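Local coordinates for rhamnonate dehydratase (Gibberella zeae PH-1, PDB 3FXG), which probably dehydrates rhamnonate to a 2-keto-3-deoxy sugar acid, as a magnesium-dependent lyase of the enolase superfamily, at residues F84-F97 with A119-I133. Residues are numbered along the deposited sequence; the frame is centred on the assembly and turned at random.
Sequences FGGPPACWLVHQHF and ASMFYGRKGLPIAVI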
loop_
_atom_site.group_PDB
_atom_site.type_symbol
_atom_site.label_atom_id
_atom_site.label_comp_id
_atom_site.label_asym_id
_atom_site.label_seq_id
_atom_site.Cartn_x
_atom_site.Cartn_y
_atom_site.Cartn_z
ATOM N N PHE A 84 10.380 36.929 -16.662
ATOM C CA PHE A 84 11.529 36.509 -17.445
ATOM C C PHE A 84 10.966 35.751 -18.640
ATOM O O PHE A 84 9.879 35.184 -18.559
ATOM C CB PHE A 84 12.473 35.638 -16.594
ATOM C CG PHE A 84 12.174 34.162 -16.635
ATOM C CD1 PHE A 84 10.910 33.671 -16.320
ATOM C CD2 PHE A 84 13.179 33.253 -16.961
ATOM C CE1 PHE A 84 10.653 32.299 -16.327
ATOM C CE2 PHE A 84 12.930 31.880 -16.970
ATOM C CZ PHE A 84 11.663 31.403 -16.651
ATOM N N GLY A 85 11.686 35.762 -19.756
ATOM C CA GLY A 85 11.208 35.081 -20.945
ATOM C C GLY A 85 11.735 35.768 -22.187
ATOM O O GLY A 85 11.917 35.142 -23.227
ATOM N N GLY A 86 11.955 37.075 -22.070
ATOM C CA GLY A 86 12.499 37.860 -23.163
ATOM C C GLY A 86 11.862 37.705 -24.529
ATOM O O GLY A 86 10.645 37.582 -24.643
ATOM N N PRO A 87 12.677 37.706 -25.596
ATOM C CA PRO A 87 12.215 37.573 -26.981
ATOM C C PRO A 87 11.287 36.389 -27.269
ATOM O O PRO A 87 10.202 36.569 -27.819
ATOM C CB PRO A 87 13.522 37.501 -27.772
ATOM C CG PRO A 87 14.442 38.349 -26.963
ATOM C CD PRO A 87 14.137 37.895 -25.552
ATOM N N PRO A 88 11.696 35.162 -26.906
ATOM C CA PRO A 88 10.805 34.030 -27.186
ATOM C C PRO A 88 9.443 34.153 -26.504
ATOM O O PRO A 88 8.429 33.695 -27.035
ATOM C CB PRO A 88 11.615 32.822 -26.711
ATOM C CG PRO A 88 12.489 33.392 -25.629
ATOM C CD PRO A 88 12.919 34.716 -26.215
ATOM N N ALA A 89 9.420 34.784 -25.334
ATOM C CA ALA A 89 8.177 34.978 -24.600
ATOM C C ALA A 89 7.278 35.928 -25.384
ATOM O O ALA A 89 6.088 35.663 -25.566
ATOM C CB ALA A 89 8.465 35.549 -23.214
ATOM N N CYS A 90 7.855 37.033 -25.855
ATOM C CA CYS A 90 7.095 38.019 -26.619
ATOM C C CYS A 90 6.557 37.432 -27.913
ATOM O O CYS A 90 5.455 37.770 -28.343
ATOM C CB CYS A 90 7.963 39.238 -26.943
ATOM S SG CYS A 90 8.429 40.216 -25.500
ATOM N N TRP A 91 7.340 36.557 -28.536
ATOM C CA TRP A 91 6.924 35.928 -29.785
ATOM C C TRP A 91 5.649 35.124 -29.544
ATOM O O TRP A 91 4.699 35.201 -30.322
ATOM C CB TRP A 91 8.024 34.998 -30.298
ATOM C CG TRP A 91 7.832 34.552 -31.715
ATOM C CD1 TRP A 91 8.339 35.143 -32.840
ATOM C CD2 TRP A 91 7.087 33.412 -32.162
ATOM N NE1 TRP A 91 7.959 34.439 -33.957
ATOM C CE2 TRP A 91 7.190 33.372 -33.571
ATOM C CE3 TRP A 91 6.342 32.418 -31.506
ATOM C CZ2 TRP A 91 6.576 32.376 -34.342
ATOM C CZ3 TRP A 91 5.729 31.425 -32.273
ATOM C CH2 TRP A 91 5.852 31.413 -33.679
ATOM N N LEU A 92 5.633 34.359 -28.457
ATOM C CA LEU A 92 4.473 33.537 -28.118
ATOM C C LEU A 92 3.253 34.376 -27.754
ATOM O O LEU A 92 2.130 34.054 -28.146
ATOM C CB LEU A 92 4.821 32.589 -26.967
ATOM C CG LEU A 92 5.842 31.498 -27.302
ATOM C CD1 LEU A 92 6.270 30.782 -26.029
ATOM C CD2 LEU A 92 5.232 30.512 -28.291
ATOM N N VAL A 93 3.474 35.452 -27.005
ATOM C CA VAL A 93 2.384 36.334 -26.603
ATOM C C VAL A 93 1.499 36.703 -27.792
ATOM O O VAL A 93 0.280 36.529 -27.755
ATOM C CB VAL A 93 2.918 37.655 -25.989
ATOM C CG1 VAL A 93 1.783 38.661 -25.863
ATOM C CG2 VAL A 93 3.540 37.390 -24.622
ATOM N N HIS A 94 2.123 37.208 -28.849
ATOM C CA HIS A 94 1.393 37.643 -30.036
ATOM C C HIS A 94 1.017 36.551 -31.022
ATOM O O HIS A 94 -0.081 36.564 -31.571
ATOM C CB HIS A 94 2.195 38.731 -30.751
ATOM C CG HIS A 94 2.437 39.942 -29.904
ATOM N ND1 HIS A 94 1.437 40.836 -29.582
ATOM C CD2 HIS A 94 3.548 40.375 -29.264
ATOM C CE1 HIS A 94 1.923 41.765 -28.778
ATOM N NE2 HIS A 94 3.201 41.508 -28.569
ATOM N N GLN A 95 1.913 35.601 -31.255
ATOM C CA GLN A 95 1.615 34.535 -32.203
ATOM C C GLN A 95 0.571 33.539 -31.702
ATOM O O GLN A 95 -0.239 33.035 -32.482
ATOM C CB GLN A 95 2.897 33.793 -32.584
ATOM C CG GLN A 95 3.864 34.613 -33.428
ATOM C CD GLN A 95 3.257 35.047 -34.752
ATOM O OE1 GLN A 95 2.901 36.212 -34.934
ATOM N NE2 GLN A 95 3.127 34.107 -35.678
ATOM N N HIS A 96 0.565 33.261 -30.404
ATOM C CA HIS A 96 -0.394 32.296 -29.886
ATOM C C HIS A 96 -1.499 32.825 -28.976
ATOM O O HIS A 96 -2.684 32.652 -29.259
ATOM C CB HIS A 96 0.350 31.170 -29.153
ATOM C CG HIS A 96 -0.477 29.940 -28.933
ATOM N ND1 HIS A 96 -0.018 28.853 -28.220
ATOM C CD2 HIS A 96 -1.725 29.616 -29.348
ATOM C CE1 HIS A 96 -0.947 27.913 -28.207
ATOM N NE2 HIS A 96 -1.992 28.350 -28.884
ATOM N N PHE A 97 -1.117 33.490 -27.894
ATOM C CA PHE A 97 -2.095 33.943 -26.917
ATOM C C PHE A 97 -2.964 35.163 -27.205
ATOM O O PHE A 97 -4.076 35.255 -26.686
ATOM C CB PHE A 97 -1.389 34.089 -25.565
ATOM C CG PHE A 97 -0.657 32.845 -25.147
ATOM C CD1 PHE A 97 -1.344 31.641 -24.995
ATOM C CD2 PHE A 97 0.723 32.857 -24.964
ATOM C CE1 PHE A 97 -0.664 30.466 -24.671
ATOM C CE2 PHE A 97 1.411 31.689 -24.640
ATOM C CZ PHE A 97 0.716 30.490 -24.495
ATOM N N ALA A 119 -4.722 25.229 -24.749
ATOM C CA ALA A 119 -4.384 25.420 -26.157
ATOM C C ALA A 119 -2.879 25.298 -26.408
ATOM O O ALA A 119 -2.453 25.075 -27.537
ATOM C CB ALA A 119 -4.882 26.776 -26.637
ATOM N N SER A 120 -2.074 25.447 -25.359
ATOM C CA SER A 120 -0.625 25.346 -25.509
ATOM C C SER A 120 -0.054 24.073 -24.892
ATOM O O SER A 120 1.164 23.918 -24.792
ATOM C CB SER A 120 0.063 26.564 -24.883
ATOM O OG SER A 120 -0.228 26.668 -23.500
HETATM N N MSE A 121 -0.927 23.159 -24.479
HETATM C CA MSE A 121 -0.457 21.921 -23.874
HETATM C C MSE A 121 0.417 21.085 -24.795
HETATM O O MSE A 121 1.300 20.370 -24.323
HETATM C CB MSE A 121 -1.628 21.056 -23.401
HETATM C CG MSE A 121 -2.327 21.560 -22.159
HETATM SE SE MSE A 121 -3.127 20.096 -21.169
HETATM C CE MSE A 121 -3.953 19.149 -22.638
ATOM N N PHE A 122 0.189 21.169 -26.103
ATOM C CA PHE A 122 0.977 20.363 -27.026
ATOM C C PHE A 122 2.458 20.726 -27.028
ATOM O O PHE A 122 3.285 19.953 -27.505
ATOM C CB PHE A 122 0.381 20.407 -28.446
ATOM C CG PHE A 122 0.540 21.723 -29.155
ATOM C CD1 PHE A 122 1.525 21.887 -30.127
ATOM C CD2 PHE A 122 -0.320 22.784 -28.886
ATOM C CE1 PHE A 122 1.647 23.088 -30.825
ATOM C CE2 PHE A 122 -0.207 23.991 -29.577
ATOM C CZ PHE A 122 0.775 24.144 -30.550
ATOM N N TYR A 123 2.802 21.883 -26.472
ATOM C CA TYR A 123 4.208 22.281 -26.402
ATOM C C TYR A 123 4.520 22.948 -25.068
ATOM O O TYR A 123 5.608 23.490 -24.878
ATOM C CB TYR A 123 4.564 23.222 -27.564
ATOM C CG TYR A 123 3.996 24.627 -27.468
ATOM C CD1 TYR A 123 4.710 25.651 -26.840
ATOM C CD2 TYR A 123 2.749 24.931 -28.009
ATOM C CE1 TYR A 123 4.189 26.945 -26.757
ATOM C CE2 TYR A 123 2.219 26.221 -27.932
ATOM C CZ TYR A 123 2.943 27.221 -27.303
ATOM O OH TYR A 123 2.413 28.490 -27.210
ATOM N N GLY A 124 3.579 22.876 -24.131
ATOM C CA GLY A 124 3.787 23.520 -22.848
ATOM C C GLY A 124 3.658 22.681 -21.595
ATOM O O GLY A 124 4.460 21.774 -21.361
ATOM N N ARG A 125 2.642 23.004 -20.795
ATOM C CA ARG A 125 2.348 22.354 -19.518
ATOM C C ARG A 125 3.340 22.798 -18.451
ATOM O O ARG A 125 2.976 22.987 -17.289
ATOM C CB ARG A 125 2.352 20.828 -19.650
ATOM C CG ARG A 125 1.223 20.308 -20.524
ATOM C CD ARG A 125 1.002 18.810 -20.354
ATOM N NE ARG A 125 2.187 18.013 -20.665
ATOM C CZ ARG A 125 2.886 17.330 -19.764
ATOM N NH1 ARG A 125 2.522 17.350 -18.488
ATOM N NH2 ARG A 125 3.932 16.600 -20.143
ATOM N N LYS A 126 4.595 22.974 -18.846
ATOM C CA LYS A 126 5.610 23.426 -17.909
ATOM C C LYS A 126 6.620 24.314 -18.627
ATOM O O LYS A 126 6.668 24.343 -19.856
ATOM C CB LYS A 126 6.320 22.225 -17.273
ATOM C CG LYS A 126 5.368 21.298 -16.504
ATOM C CD LYS A 126 6.104 20.259 -15.688
ATOM C CE LYS A 126 5.142 19.219 -15.112
ATOM N NZ LYS A 126 4.116 19.790 -14.188
ATOM N N GLY A 127 7.400 25.063 -17.855
ATOM C CA GLY A 127 8.427 25.906 -18.448
ATOM C C GLY A 127 8.021 27.223 -19.083
ATOM O O GLY A 127 6.987 27.807 -18.758
ATOM N N LEU A 128 8.862 27.679 -20.007
ATOM C CA LEU A 128 8.680 28.948 -20.714
ATOM C C LEU A 128 7.265 29.330 -21.155
ATOM O O LEU A 128 6.813 30.447 -20.898
ATOM C CB LEU A 128 9.624 28.997 -21.922
ATOM C CG LEU A 128 9.617 30.284 -22.753
ATOM C CD1 LEU A 128 9.939 31.477 -21.869
ATOM C CD2 LEU A 128 10.630 30.166 -23.877
ATOM N N PRO A 129 6.548 28.425 -21.838
ATOM C CA PRO A 129 5.189 28.769 -22.274
ATOM C C PRO A 129 4.294 29.183 -21.109
ATOM O O PRO A 129 3.469 30.096 -21.232
ATOM C CB PRO A 129 4.702 27.480 -22.938
ATOM C CG PRO A 129 5.968 26.859 -23.439
ATOM C CD PRO A 129 6.914 27.073 -22.284
ATOM N N ILE A 130 4.465 28.509 -19.977
ATOM C CA ILE A 130 3.671 28.793 -18.791
ATOM C C ILE A 130 4.092 30.128 -18.180
ATOM O O ILE A 130 3.274 30.839 -17.601
ATOM C CB ILE A 130 3.815 27.660 -17.746
ATOM C CG1 ILE A 130 3.530 26.308 -18.412
ATOM C CG2 ILE A 130 2.841 27.876 -16.598
ATOM C CD1 ILE A 130 2.188 26.246 -19.135
ATOM N N ALA A 131 5.372 30.464 -18.312
ATOM C CA ALA A 131 5.863 31.735 -17.802
ATOM C C ALA A 131 5.175 32.860 -18.591
ATOM O O ALA A 131 4.824 33.903 -18.034
ATOM C CB ALA A 131 7.384 31.818 -17.967
ATOM N N VAL A 132 4.975 32.640 -19.889
ATOM C CA VAL A 132 4.323 33.638 -20.738
ATOM C C VAL A 132 2.887 33.847 -20.266
ATOM O O VAL A 132 2.432 34.980 -20.079
ATOM C CB VAL A 132 4.300 33.189 -22.217
ATOM C CG1 VAL A 132 3.542 34.206 -23.061
ATOM C CG2 VAL A 132 5.729 33.028 -22.732
ATOM N N ILE A 133 2.178 32.742 -20.070
ATOM C CA ILE A 133 0.802 32.809 -19.611
ATOM C C ILE A 133 0.731 33.516 -18.259
ATOM O O ILE A 133 -0.186 34.295 -18.009
ATOM C CB ILE A 133 0.192 31.396 -19.482
ATOM C CG1 ILE A 133 0.115 30.742 -20.867
ATOM C CG2 ILE A 133 -1.195 31.479 -18.848
ATOM C CD1 ILE A 133 -0.364 29.300 -20.845
#
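A119 meets H96 first: its carbonyl O lies at the edge of the imidazole, 3.3 Å from H96 CE1. S120 CB sits at the edge of the F97 ring, while S120 OG is hydrogen-bonded to M116 O. Y123 OH and H96 ND1 share a nearly straight hydrogen bond of 2.7 Å (171°), and the two rings meet rim to rim. H96 CG lies anti to its backbone N (chi1 -163°), which carries the imidazole out to the tyrosine. H96 NE2 hydrogen-bonds to W59 O of a second subunit, so both ring nitrogens are held. L92 CD2 packs beside the phenol, 3.6 Å from Y123 OH. G127 is the N-cap of the next helix. L128 CD1 then lies against G85 CA, and L128 CD2 against P88. A131 CB touches F84 CE1 at 3.7 Å. V132 is a knob among A89, L92, V93 and F97; its CG1 presses on V93 CG2 at 3.5 Å, and its CG2 faces A89. I133 CG1 makes a CH-pi contact over one face of the F97 ring. Helices 86-97 and 128-133 cross at -66°, with axes 9.5 Å apart. This is the buried helix packing of the alpha+beta N-terminal capping domain in the mandelate racemase branch of the enolase superfamily.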